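PDB 5IHX: tyrosine--tRNA ligase, mitochondrial from Emericella nidulans, which probably catalyses the ATP-dependent attachment of L-tyrosine to mitochondrial tRNA(Tyr), as a class I aminoacyl-tRNA synthetase, and here holds a tyrosine in its catalytic domain. Local coordinates for residues F37-E42 / G52-L57; A70-T75 / F102-A107; D113-L118 / S240-N245; V235-S240 / F279-L284. All coordinates share one frame; numbering follows the deposited sequence.

Contacts 2 and 4 are two parallel strand pairings of one sheet, the core of the class I catalytic domain; strands 68-72 and 235-238 are neighbours in it, and Ala70 of contact 2 packs on Val237 of contact 4. Both rest on backbone hydrogen bonds flanked by apolar side chains. Contact 3 lies past the strand ends, where polar side chains meet around the amino group of the bound tyrosine; it shares Ser240 with contact 4. Contact 1 is more peripheral, a helix pair whose charged groups lie toward the solvent while Leu41 and Leu57 reach inward to Phe279 of contact 4. Its centre is about 25 Å from that of contact 2.

Contact 1: residues F37-E42 / G52-L57; sequences FVEHLE and GDRDLL
The helical segment 37-42 meets the first turn of helix 54-63 with its closest backbone approach at Val38 and Leu57, whose CA atoms are 7.1 Å apart. Glu42 and Arg54 carry the polar half. The arginine chain leaves its backbone with CG anti to N but bends at chi2 (-87°), which turns the guanidinium back toward helix 37-44. It then grips the carboxylate side-on: NE of Arg54 gives a hydrogen bond of 2.7 Å to OE1 of Glu42, and NH2 of Arg54 one of 2.8 Å to OE2 of Glu42, the latter on the syn lone pair. The two planes are only 8° apart, which lets both N-H groups point at their own oxygen. Asp55 extends it into a network by taking NH1 of Arg54 on OD1, so carboxylates on two sides fix the rotation of the guanidinium. A water links NH2 of Arg54 to OE2 of Glu39, while OE1 of Glu39 turns to the backbone N of Ser36. Beneath the charges Val38 suits the buried side: CG2 of Val38 packs on CG of Leu57 at 3.8 Å, and its CG1 lies obliquely against the guanidinium. Leu57 continues inward to Ile277 and Phe279 of the sheet.

Contact 2: residues A70-T75 / F102-A107; sequences AGVDPT and FLLGGA. With TYR (tyrosine), chain C.
Ala70 opens the pairing of two parallel strands, its carbonyl O accepting from N of Leu103 at 2.9 Å; its small methyl lies on the same face of the sheet as Val72, where helix 84-95 packs. Gly71 comes next, opposite Leu103, on the face that holds the bound tyrosine. With no side chain it lets the ligand ring settle on the backbone, the bare CA of Gly71 being 3.5 Å from ligand CD1. Leu103 lines the same pocket: its CG lies anti to the backbone N (chi1 -179°), which carries CD2 of Leu103 to within 3.1 Å of the ligand's phenolic OH. Val72 is held through both its N, which binds O of Leu103 at 2.9 Å, and its O, which receives N of Gly105 at 2.8 Å; its CG1 packs on CD1 of Leu104. Asp73 then sends its carboxylate back over Gly105, with OD2 of Asp73 3.3 Å from the glycine CA, whose bareness lets the carboxylate come this close. Tyr217 and Thr108 satisfy the two oxygens. Pro74 packs its CD on CD1 of Leu104 at 3.8 Å and, like Gly105, centres an inverse gamma turn, so both chains bend as they leave the sheet. This is the beta-alpha-beta unit of strand 68-72, helix 84-95 and strand 100-104 in the Rossmann-type catalytic domain, whose strand ends help to build the tyrosine pocket.

Contact 3: residues D113-L118 / S240-N245; sequences DPTGRL and SDQYGN. With TYR (tyrosine), chain C.
Asp113 swings its CG anti to the backbone N (chi1 -165°) and Gln242 folds at chi2 (-64°), and these turns bring carboxylate and amide together beside the amino group of the bound tyrosine. NE2 of Gln242 donates to OD1 of Asp113 at 3.2 Å, lying near its own amide plane but 39° above that of the carboxylate. The same OD1 of Asp113 accepts the ligand N at 2.8 Å, while OE1 of Gln242 receives it only weakly. Asn245, in the first turn of helix 243-259, approaches Asp113 from the opposite direction; its ND2 gives a nearly straight hydrogen bond of 3.1 Å to OE1 of Gln242 and a weak one to Asp113 OD2. An amide suits both places because it can donate to the carboxylate, and that of Gln242 also accepts. Thr115 N closes an Asx turn on Asp113 OD2 at 3.1 Å, positioning the acid from its own loop, and the methyl CG2 of Thr115 rests 3.5 Å from Asn245 ND2. Asp113 and Gln242 belong to the tyrosine pocket, with Gln221 nearby. Several N-H donors thus orient one carboxylate, so that OD1 of Asp113 is set to receive the substrate amino group.

Contact 4: residues V235-S240 / F279-L284; sequences VQVGGS and FTTPLL
Backbone hydrogen bonds join the parallel segments at Gln236, Gly238, Phe279 and Thr281. N of Phe279 donates to O of Gln236 at 3.2 Å, N of Gly238 to O of Phe279 at 3.3 Å, and N of Thr281 to O of Gly238 at 2.9 Å. Two CA-H...O contacts add to them: Val237 CA approaches Phe279 O, and Thr280 CA approaches Gly238 O at 3.2 Å.

The apolar contacts gather on the face carrying Val237 and Phe279. The phenylalanine takes the crowded position between its backbone N and carbonyl carbon (chi1 59°), which carries the ring back over the neighbouring strand. Val237 CG2 lies over one ring face in a CH-pi contact, 4.1 Å from the centroid of Phe279, while Val235 CG1 meets the ring edge, 3.9 Å from Phe279 CE1. Beta-branched valines suit the strand, Val237 giving a methyl to the ring face and Val235 one to its edge. Thr281 adds its CG2 methyl against Val237 CG2.

Polar groups gather mainly toward the C-terminal ends of the strands. A water bridges Thr280 OG1 and Ser240 O, lying 2.7 Å from that OG1, which also takes the N-H of Asp49. The methyl of Thr280 rests 3.4 Å from Gly239 O. Within its strand, Gln236 points away from Phe279, to the tyrosine pocket, with OE1 held by Gln221 NE2. The chemistry thus divides by face: on one, Phe279 and Thr281 pack on helix 84-95, Phe279 also meeting Leu41 and Leu57, while the other presents an amide, fixed by a second glutamine, to the bound tyrosine.

Contact 1: residues F37-E42 / G52-L57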
loop_
_atom_site.group_PDB
_atom_site.type_symbol
_atom_site.label_atom_id
_atom_site.label_comp_id
_atom_site.label_asym_id
_atom_site.label_seq_id
_atom_site.Cartn_x
_atom_site.Cartn_y
_atom_site.Cartn_z
ATOM N N PHE A 37 25.263 -25.177 -12.402
ATOM C CA PHE A 37 25.210 -23.758 -12.718
ATOM C C PHE A 37 25.899 -22.938 -11.632
ATOM O O PHE A 37 26.557 -21.940 -11.923
ATOM C CB PHE A 37 23.761 -23.304 -12.901
ATOM C CG PHE A 37 23.628 -21.892 -13.387
ATOM C CD1 PHE A 37 24.120 -21.526 -14.629
ATOM C CD2 PHE A 37 22.999 -20.933 -12.611
ATOM C CE1 PHE A 37 24.000 -20.226 -15.082
ATOM C CE2 PHE A 37 22.873 -19.634 -13.060
ATOM C CZ PHE A 37 23.374 -19.281 -14.299
ATOM N N VAL A 38 25.757 -23.369 -10.381
ATOM C CA VAL A 38 26.379 -22.676 -9.257
ATOM C C VAL A 38 27.899 -22.808 -9.304
ATOM O O VAL A 38 28.619 -21.816 -9.197
ATOM C CB VAL A 38 25.862 -23.211 -7.903
ATOM C CG1 VAL A 38 26.633 -22.591 -6.738
ATOM C CG2 VAL A 38 24.377 -22.937 -7.762
ATOM N N GLU A 39 28.378 -24.041 -9.437
ATOM C CA GLU A 39 29.810 -24.305 -9.525
ATOM C C GLU A 39 30.415 -23.508 -10.672
ATOM O O GLU A 39 31.525 -22.989 -10.570
ATOM C CB GLU A 39 30.068 -25.801 -9.713
ATOM C CG GLU A 39 29.692 -26.641 -8.498
ATOM C CD GLU A 39 29.734 -28.134 -8.770
ATOM O OE1 GLU A 39 29.455 -28.546 -9.917
ATOM O OE2 GLU A 39 30.034 -28.899 -7.829
ATOM N N HIS A 40 29.669 -23.412 -11.765
ATOM C CA HIS A 40 30.099 -22.633 -12.913
ATOM C C HIS A 40 30.232 -21.151 -12.571
ATOM O O HIS A 40 31.246 -20.532 -12.880
ATOM C CB HIS A 40 29.124 -22.803 -14.074
ATOM C CG HIS A 40 29.381 -21.862 -15.204
ATOM N ND1 HIS A 40 30.479 -21.975 -16.028
ATOM C CD2 HIS A 40 28.702 -20.770 -15.628
ATOM C CE1 HIS A 40 30.457 -21.004 -16.923
ATOM N NE2 HIS A 40 29.389 -20.260 -16.700
ATOM N N LEU A 41 29.213 -20.588 -11.926
ATOM C CA LEU A 41 29.228 -19.170 -11.569
ATOM C C LEU A 41 30.340 -18.856 -10.579
ATOM O O LEU A 41 30.959 -17.793 -10.644
ATOM C CB LEU A 41 27.881 -18.738 -10.983
ATOM C CG LEU A 41 26.689 -18.627 -11.939
ATOM C CD1 LEU A 41 25.449 -18.186 -11.176
ATOM C CD2 LEU A 41 26.973 -17.667 -13.086
ATOM N N GLU A 42 30.582 -19.778 -9.655
ATOM C CA GLU A 42 31.656 -19.611 -8.686
ATOM C C GLU A 42 33.000 -19.527 -9.399
ATOM O O GLU A 42 33.867 -18.736 -9.032
ATOM C CB GLU A 42 31.650 -20.767 -7.685
ATOM C CG GLU A 42 30.553 -20.647 -6.635
ATOM C CD GLU A 42 30.313 -21.939 -5.877
ATOM O OE1 GLU A 42 29.836 -21.874 -4.724
ATOM O OE2 GLU A 42 30.584 -23.022 -6.439
ATOM N N GLY A 52 20.636 -17.543 1.595
ATOM C CA GLY A 52 20.224 -18.883 1.960
ATOM C C GLY A 52 21.449 -19.770 2.030
ATOM O O GLY A 52 22.562 -19.282 2.232
ATOM N N ASP A 53 21.247 -21.071 1.846
ATOM C CA ASP A 53 22.336 -22.036 1.933
ATOM C C ASP A 53 22.935 -22.282 0.550
ATOM O O ASP A 53 22.226 -22.669 -0.379
ATOM C CB ASP A 53 21.837 -23.351 2.538
ATOM C CG ASP A 53 22.949 -24.360 2.736
ATOM O OD1 ASP A 53 22.696 -25.567 2.541
ATOM O OD2 ASP A 53 24.072 -23.949 3.093
ATOM N N ARG A 54 24.239 -22.053 0.423
ATOM C CA ARG A 54 24.932 -22.236 -0.849
ATOM C C ARG A 54 24.738 -23.649 -1.395
ATOM O O ARG A 54 24.442 -23.825 -2.577
ATOM C CB ARG A 54 26.428 -21.916 -0.698
ATOM C CG ARG A 54 27.254 -22.100 -1.979
ATOM C CD ARG A 54 27.749 -23.536 -2.146
ATOM N NE ARG A 54 28.442 -23.763 -3.408
ATOM C CZ ARG A 54 28.697 -24.972 -3.900
ATOM N NH1 ARG A 54 28.309 -26.054 -3.237
ATOM N NH2 ARG A 54 29.329 -25.103 -5.057
ATOM N N ASP A 55 24.916 -24.655 -0.543
ATOM C CA ASP A 55 24.792 -26.043 -0.980
ATOM C C ASP A 55 23.386 -26.335 -1.484
ATOM O O ASP A 55 23.210 -27.120 -2.414
ATOM C CB ASP A 55 25.148 -27.009 0.154
ATOM C CG ASP A 55 26.619 -26.954 0.532
ATOM O OD1 ASP A 55 27.449 -26.613 -0.338
ATOM O OD2 ASP A 55 26.944 -27.257 1.699
ATOM N N LEU A 56 22.388 -25.701 -0.878
ATOM C CA LEU A 56 21.014 -25.869 -1.336
ATOM C C LEU A 56 20.834 -25.247 -2.720
ATOM O O LEU A 56 20.186 -25.830 -3.585
ATOM C CB LEU A 56 20.028 -25.252 -0.345
ATOM C CG LEU A 56 18.556 -25.305 -0.763
ATOM C CD1 LEU A 56 18.127 -26.733 -1.081
ATOM C CD2 LEU A 56 17.668 -24.707 0.314
ATOM N N LEU A 57 21.419 -24.069 -2.922
ATOM C CA LEU A 57 21.366 -23.399 -4.219
ATOM C C LEU A 57 21.953 -24.309 -5.287
ATOM O O LEU A 57 21.373 -24.491 -6.358
ATOM C CB LEU A 57 22.126 -22.073 -4.177
ATOM C CG LEU A 57 22.014 -21.187 -5.423
ATOM C CD1 LEU A 57 20.613 -20.622 -5.575
ATOM C CD2 LEU A 57 23.042 -20.070 -5.378
HETATM O O HOH W 1 29.797 -28.044 -5.194
#

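Contact 2: residues A70-T75 / F102-A107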
loop_
_atom_site.group_PDB
_atom_site.type_symbol
_atom_site.label_atom_id
_atom_site.label_comp_id
_atom_site.label_asym_id
_atom_site.label_seq_id
_atom_site.Cartn_x
_atom_site.Cartn_y
_atom_site.Cartn_z
ATOM N N ALA A 70 16.436 -11.129 -12.614
ATOM C CA ALA A 70 17.081 -9.961 -12.036
ATOM C C ALA A 70 16.241 -8.742 -12.374
ATOM O O ALA A 70 15.692 -8.652 -13.472
ATOM C CB ALA A 70 18.488 -9.807 -12.566
ATOM N N GLY A 71 16.137 -7.816 -11.427
ATOM C CA GLY A 71 15.339 -6.618 -11.612
ATOM C C GLY A 71 16.186 -5.373 -11.785
ATOM O O GLY A 71 17.312 -5.305 -11.298
ATOM N N VAL A 72 15.639 -4.388 -12.489
ATOM C CA VAL A 72 16.305 -3.103 -12.644
ATOM C C VAL A 72 15.261 -1.991 -12.690
ATOM O O VAL A 72 14.258 -2.101 -13.395
ATOM C CB VAL A 72 17.191 -3.061 -13.918
ATOM C CG1 VAL A 72 16.383 -3.420 -15.163
ATOM C CG2 VAL A 72 17.838 -1.691 -14.079
ATOM N N ASP A 73 15.493 -0.935 -11.915
ATOM C CA ASP A 73 14.598 0.218 -11.894
ATOM C C ASP A 73 15.118 1.299 -12.846
ATOM O O ASP A 73 16.260 1.742 -12.713
ATOM C CB ASP A 73 14.458 0.783 -10.477
ATOM C CG ASP A 73 13.512 -0.033 -9.607
ATOM O OD1 ASP A 73 13.371 0.297 -8.410
ATOM O OD2 ASP A 73 12.876 -0.978 -10.123
ATOM N N PRO A 74 14.285 1.723 -13.813
ATOM C CA PRO A 74 14.703 2.742 -14.781
ATOM C C PRO A 74 14.767 4.159 -14.203
ATOM O O PRO A 74 13.805 4.917 -14.316
ATOM C CB PRO A 74 13.628 2.644 -15.868
ATOM C CG PRO A 74 12.414 2.186 -15.151
ATOM C CD PRO A 74 12.911 1.253 -14.080
ATOM N N THR A 75 15.898 4.496 -13.589
ATOM C CA THR A 75 16.129 5.838 -13.061
ATOM C C THR A 75 16.914 6.683 -14.063
ATOM O O THR A 75 17.162 7.867 -13.834
ATOM C CB THR A 75 16.904 5.798 -11.731
ATOM O OG1 THR A 75 18.180 5.176 -11.935
ATOM C CG2 THR A 75 16.125 5.028 -10.679
ATOM N N PHE A 102 14.224 -10.858 -17.329
ATOM C CA PHE A 102 14.649 -9.497 -17.032
ATOM C C PHE A 102 13.432 -8.714 -16.581
ATOM O O PHE A 102 12.484 -8.543 -17.348
ATOM C CB PHE A 102 15.283 -8.826 -18.257
ATOM C CG PHE A 102 16.506 -9.528 -18.779
ATOM C CD1 PHE A 102 17.760 -8.968 -18.608
ATOM C CD2 PHE A 102 16.405 -10.739 -19.444
ATOM C CE1 PHE A 102 18.890 -9.599 -19.088
ATOM C CE2 PHE A 102 17.535 -11.375 -19.926
ATOM C CZ PHE A 102 18.778 -10.803 -19.747
ATOM N N LEU A 103 13.457 -8.237 -15.341
ATOM C CA LEU A 103 12.330 -7.494 -14.793
ATOM C C LEU A 103 12.614 -6.000 -14.769
ATOM O O LEU A 103 13.510 -5.539 -14.063
ATOM C CB LEU A 103 12.001 -7.980 -13.381
ATOM C CG LEU A 103 10.814 -7.278 -12.716
ATOM C CD1 LEU A 103 9.526 -7.599 -13.454
ATOM C CD2 LEU A 103 10.711 -7.669 -11.257
ATOM N N LEU A 104 11.836 -5.247 -15.540
ATOM C CA LEU A 104 11.952 -3.796 -15.558
ATOM C C LEU A 104 10.984 -3.222 -14.530
ATOM O O LEU A 104 9.773 -3.418 -14.622
ATOM C CB LEU A 104 11.661 -3.250 -16.958
ATOM C CG LEU A 104 11.812 -1.742 -17.169
ATOM C CD1 LEU A 104 13.225 -1.267 -16.854
ATOM C CD2 LEU A 104 11.431 -1.378 -18.595
ATOM N N GLY A 105 11.529 -2.519 -13.546
ATOM C CA GLY A 105 10.735 -2.007 -12.445
ATOM C C GLY A 105 10.055 -0.689 -12.754
ATOM O O GLY A 105 10.334 0.316 -12.107
ATOM N N GLY A 106 9.153 -0.693 -13.728
ATOM C CA GLY A 106 8.468 0.522 -14.124
ATOM C C GLY A 106 7.660 1.118 -12.986
ATOM O O GLY A 106 7.654 2.334 -12.790
ATOM N N ALA A 107 6.978 0.261 -12.233
ATOM C CA ALA A 107 6.161 0.705 -11.109
ATOM C C ALA A 107 7.026 1.010 -9.889
ATOM O O ALA A 107 6.904 2.072 -9.280
ATOM C CB ALA A 107 5.120 -0.341 -10.763
HETATM N N TYR C . 15.237 -3.029 -6.221
HETATM C CA TYR C . 16.250 -3.334 -7.273
HETATM C C TYR C . 17.249 -2.192 -7.413
HETATM O O TYR C . 18.397 -2.394 -7.814
HETATM C CB TYR C . 15.565 -3.598 -8.615
HETATM C CG TYR C . 14.433 -4.591 -8.525
HETATM C CD1 TYR C . 14.676 -5.922 -8.208
HETATM C CD2 TYR C . 13.119 -4.200 -8.754
HETATM C CE1 TYR C . 13.646 -6.834 -8.125
HETATM C CE2 TYR C . 12.083 -5.104 -8.672
HETATM C CZ TYR C . 12.351 -6.421 -8.359
HETATM O OH TYR C . 11.322 -7.327 -8.274
HETATM O OXT TYR C . 16.927 -1.037 -7.132
#

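Contact 3: residues D113-L118 / S240-N245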
loop_
_atom_site.group_PDB
_atom_site.type_symbol
_atom_site.label_atom_id
_atom_site.label_comp_id
_atom_site.label_asym_id
_atom_site.label_seq_id
_atom_site.Cartn_x
_atom_site.Cartn_y
_atom_site.Cartn_z
ATOM N N ASP A 113 13.844 2.449 -4.538
ATOM C CA ASP A 113 14.452 1.549 -3.563
ATOM C C ASP A 113 15.266 2.336 -2.532
ATOM O O ASP A 113 16.245 2.991 -2.893
ATOM C CB ASP A 113 15.348 0.527 -4.268
ATOM C CG ASP A 113 15.721 -0.637 -3.371
ATOM O OD1 ASP A 113 16.126 -1.692 -3.901
ATOM O OD2 ASP A 113 15.599 -0.499 -2.135
ATOM N N PRO A 114 14.868 2.278 -1.246
ATOM C CA PRO A 114 15.573 3.067 -0.226
ATOM C C PRO A 114 16.950 2.530 0.167
ATOM O O PRO A 114 17.674 3.217 0.889
ATOM C CB PRO A 114 14.622 3.004 0.976
ATOM C CG PRO A 114 13.879 1.732 0.799
ATOM C CD PRO A 114 13.699 1.576 -0.682
ATOM N N THR A 115 17.305 1.333 -0.295
ATOM C CA THR A 115 18.550 0.693 0.125
ATOM C C THR A 115 19.783 1.468 -0.331
ATOM O O THR A 115 19.823 1.998 -1.443
ATOM C CB THR A 115 18.652 -0.748 -0.411
ATOM O OG1 THR A 115 18.688 -0.730 -1.843
ATOM C CG2 THR A 115 17.467 -1.580 0.060
ATOM N N GLY A 116 20.786 1.524 0.541
ATOM C CA GLY A 116 22.027 2.217 0.245
ATOM C C GLY A 116 21.826 3.708 0.068
ATOM O O GLY A 116 22.547 4.356 -0.693
ATOM N N ARG A 117 20.840 4.251 0.775
ATOM C CA ARG A 117 20.528 5.673 0.704
ATOM C C ARG A 117 20.089 6.188 2.067
ATOM O O ARG A 117 19.476 5.458 2.844
ATOM C CB ARG A 117 19.435 5.933 -0.333
ATOM N N LEU A 118 20.423 7.443 2.355
ATOM C CA LEU A 118 19.966 8.104 3.571
ATOM C C LEU A 118 18.834 9.063 3.223
ATOM O O LEU A 118 17.778 9.046 3.853
ATOM C CB LEU A 118 21.121 8.840 4.257
ATOM C CG LEU A 118 22.200 7.943 4.876
ATOM C CD1 LEU A 118 23.367 8.775 5.387
ATOM C CD2 LEU A 118 21.632 7.085 6.000
ATOM N N SER A 240 25.092 -6.636 -4.998
ATOM C CA SER A 240 25.515 -6.880 -3.620
ATOM C C SER A 240 24.611 -6.213 -2.580
ATOM O O SER A 240 24.335 -6.791 -1.529
ATOM C CB SER A 240 26.951 -6.397 -3.425
ATOM O OG SER A 240 27.093 -5.060 -3.871
ATOM N N ASP A 241 24.148 -5.002 -2.873
ATOM C CA ASP A 241 23.349 -4.244 -1.913
ATOM C C ASP A 241 21.899 -4.724 -1.832
ATOM O O ASP A 241 21.099 -4.165 -1.082
ATOM C CB ASP A 241 23.367 -2.755 -2.269
ATOM C CG ASP A 241 22.623 -2.455 -3.557
ATOM O OD1 ASP A 241 22.619 -3.318 -4.460
ATOM O OD2 ASP A 241 22.036 -1.358 -3.663
ATOM N N GLN A 242 21.565 -5.762 -2.595
ATOM C CA GLN A 242 20.196 -6.270 -2.641
ATOM C C GLN A 242 19.986 -7.467 -1.720
ATOM O O GLN A 242 18.922 -8.086 -1.741
ATOM C CB GLN A 242 19.821 -6.648 -4.077
ATOM C CG GLN A 242 19.662 -5.452 -4.998
ATOM C CD GLN A 242 18.516 -4.556 -4.572
ATOM O OE1 GLN A 242 17.379 -5.009 -4.437
ATOM N NE2 GLN A 242 18.813 -3.285 -4.335
ATOM N N TYR A 243 20.996 -7.792 -0.919
ATOM C CA TYR A 243 20.902 -8.923 -0.001
ATOM C C TYR A 243 19.660 -8.814 0.880
ATOM O O TYR A 243 18.886 -9.764 0.990
ATOM C CB TYR A 243 22.151 -9.023 0.875
ATOM C CG TYR A 243 22.189 -10.286 1.703
ATOM C CD1 TYR A 243 21.577 -10.341 2.949
ATOM C CD2 TYR A 243 22.823 -11.428 1.236
ATOM C CE1 TYR A 243 21.601 -11.495 3.707
ATOM C CE2 TYR A 243 22.853 -12.587 1.986
ATOM C CZ TYR A 243 22.241 -12.614 3.221
ATOM O OH TYR A 243 22.267 -13.767 3.973
ATOM N N GLY A 244 19.479 -7.649 1.497
ATOM C CA GLY A 244 18.345 -7.405 2.371
ATOM C C GLY A 244 17.002 -7.628 1.702
ATOM O O GLY A 244 16.150 -8.336 2.242
ATOM N N ASN A 245 16.802 -7.023 0.534
ATOM C CA ASN A 245 15.543 -7.175 -0.196
ATOM C C ASN A 245 15.288 -8.616 -0.618
ATOM O O ASN A 245 14.156 -9.093 -0.556
ATOM C CB ASN A 245 15.516 -6.267 -1.429
ATOM C CG ASN A 245 15.450 -4.792 -1.070
ATOM O OD1 ASN A 245 14.950 -4.421 -0.008
ATOM N ND2 ASN A 245 15.940 -3.943 -1.967
HETATM N N TYR C . 15.237 -3.029 -6.221
HETATM C CA TYR C . 16.250 -3.334 -7.273
HETATM C C TYR C . 17.249 -2.192 -7.413
HETATM O O TYR C . 18.397 -2.394 -7.814
HETATM C CB TYR C . 15.565 -3.598 -8.615
HETATM C CG TYR C . 14.433 -4.591 -8.525
HETATM C CD1 TYR C . 14.676 -5.922 -8.208
HETATM C CD2 TYR C . 13.119 -4.200 -8.754
HETATM C CE1 TYR C . 13.646 -6.834 -8.125
HETATM C CE2 TYR C . 12.083 -5.104 -8.672
HETATM C CZ TYR C . 12.351 -6.421 -8.359
HETATM O OH TYR C . 11.322 -7.327 -8.274
HETATM O OXT TYR C . 16.927 -1.037 -7.132
#

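Contact 4: residues V235-S240 / F279-L284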
loop_
_atom_site.group_PDB
_atom_site.type_symbol
_atom_site.label_atom_id
_atom_site.label_comp_id
_atom_site.label_asym_id
_atom_site.label_seq_id
_atom_site.Cartn_x
_atom_site.Cartn_y
_atom_site.Cartn_z
ATOM N N VAL A 235 14.345 -18.576 -8.413
ATOM C CA VAL A 235 15.572 -17.903 -7.984
ATOM C C VAL A 235 15.616 -16.429 -8.390
ATOM O O VAL A 235 15.150 -16.058 -9.465
ATOM C CB VAL A 235 16.824 -18.609 -8.561
ATOM C CG1 VAL A 235 18.101 -17.986 -8.006
ATOM C CG2 VAL A 235 16.785 -20.101 -8.255
ATOM N N GLN A 236 16.163 -15.590 -7.510
ATOM C CA GLN A 236 16.427 -14.192 -7.842
ATOM C C GLN A 236 17.903 -13.869 -7.652
ATOM O O GLN A 236 18.514 -14.296 -6.673
ATOM C CB GLN A 236 15.586 -13.242 -6.984
ATOM C CG GLN A 236 15.885 -11.764 -7.261
ATOM C CD GLN A 236 15.051 -10.789 -6.435
ATOM O OE1 GLN A 236 15.224 -9.575 -6.544
ATOM N NE2 GLN A 236 14.146 -11.311 -5.614
ATOM N N VAL A 237 18.461 -13.113 -8.595
ATOM C CA VAL A 237 19.816 -12.589 -8.469
ATOM C C VAL A 237 19.790 -11.062 -8.513
ATOM O O VAL A 237 19.013 -10.465 -9.255
ATOM C CB VAL A 237 20.745 -13.136 -9.580
ATOM C CG1 VAL A 237 20.200 -12.800 -10.958
ATOM C CG2 VAL A 237 22.160 -12.589 -9.418
ATOM N N GLY A 238 20.641 -10.437 -7.706
ATOM C CA GLY A 238 20.728 -8.988 -7.665
ATOM C C GLY A 238 22.125 -8.514 -7.323
ATOM O O GLY A 238 23.027 -9.321 -7.105
ATOM N N GLY A 239 22.312 -7.198 -7.297
ATOM C CA GLY A 239 23.579 -6.620 -6.889
ATOM C C GLY A 239 23.860 -6.897 -5.422
ATOM O O GLY A 239 22.980 -7.345 -4.689
ATOM N N SER A 240 25.092 -6.636 -4.998
ATOM C CA SER A 240 25.515 -6.880 -3.620
ATOM C C SER A 240 24.611 -6.213 -2.580
ATOM O O SER A 240 24.335 -6.791 -1.529
ATOM C CB SER A 240 26.951 -6.397 -3.425
ATOM O OG SER A 240 27.093 -5.060 -3.871
ATOM N N PHE A 279 20.797 -15.051 -4.626
ATOM C CA PHE A 279 22.184 -14.714 -4.351
ATOM C C PHE A 279 22.527 -13.367 -4.958
ATOM O O PHE A 279 21.772 -12.834 -5.774
ATOM C CB PHE A 279 23.123 -15.801 -4.881
ATOM C CG PHE A 279 23.021 -16.037 -6.361
ATOM C CD1 PHE A 279 22.005 -16.816 -6.886
ATOM C CD2 PHE A 279 23.965 -15.505 -7.226
ATOM C CE1 PHE A 279 21.922 -17.044 -8.248
ATOM C CE2 PHE A 279 23.886 -15.728 -8.585
ATOM C CZ PHE A 279 22.864 -16.502 -9.097
ATOM N N THR A 280 23.659 -12.814 -4.537
ATOM C CA THR A 280 24.097 -11.509 -5.006
ATOM C C THR A 280 25.383 -11.611 -5.813
ATOM O O THR A 280 26.118 -12.596 -5.712
ATOM C CB THR A 280 24.332 -10.544 -3.834
ATOM O OG1 THR A 280 25.352 -11.071 -2.977
ATOM C CG2 THR A 280 23.051 -10.344 -3.039
ATOM N N THR A 281 25.645 -10.578 -6.605
ATOM C CA THR A 281 26.876 -10.476 -7.378
ATOM C C THR A 281 27.802 -9.483 -6.675
ATOM O O THR A 281 27.327 -8.605 -5.955
ATOM C CB THR A 281 26.594 -10.027 -8.827
ATOM O OG1 THR A 281 25.841 -8.808 -8.816
ATOM C CG2 THR A 281 25.801 -11.091 -9.573
ATOM N N PRO A 282 29.125 -9.619 -6.873
ATOM C CA PRO A 282 30.104 -8.789 -6.153
ATOM C C PRO A 282 30.027 -7.292 -6.459
ATOM O O PRO A 282 29.518 -6.892 -7.508
ATOM C CB PRO A 282 31.454 -9.358 -6.610
ATOM C CG PRO A 282 31.169 -10.098 -7.865
ATOM C CD PRO A 282 29.783 -10.626 -7.724
ATOM N N LEU A 283 30.535 -6.485 -5.529
ATOM C CA LEU A 283 30.592 -5.035 -5.694
ATOM C C LEU A 283 31.823 -4.590 -6.475
ATOM O O LEU A 283 32.952 -4.942 -6.128
ATOM C CB LEU A 283 30.597 -4.348 -4.325
ATOM C CG LEU A 283 30.515 -2.817 -4.324
ATOM C CD1 LEU A 283 29.216 -2.327 -4.952
ATOM C CD2 LEU A 283 30.674 -2.276 -2.912
ATOM N N LEU A 284 31.593 -3.834 -7.543
ATOM C CA LEU A 284 32.672 -3.279 -8.352
ATOM C C LEU A 284 33.218 -1.988 -7.736
ATOM O O LEU A 284 32.458 -1.055 -7.476
ATOM C CB LEU A 284 32.182 -3.032 -9.779
ATOM C CG LEU A 284 31.703 -4.293 -10.506
ATOM C CD1 LEU A 284 30.972 -3.937 -11.790
ATOM C CD2 LEU A 284 32.874 -5.222 -10.796
HETATM O O HOH W 2 25.567 -9.381 -0.907
#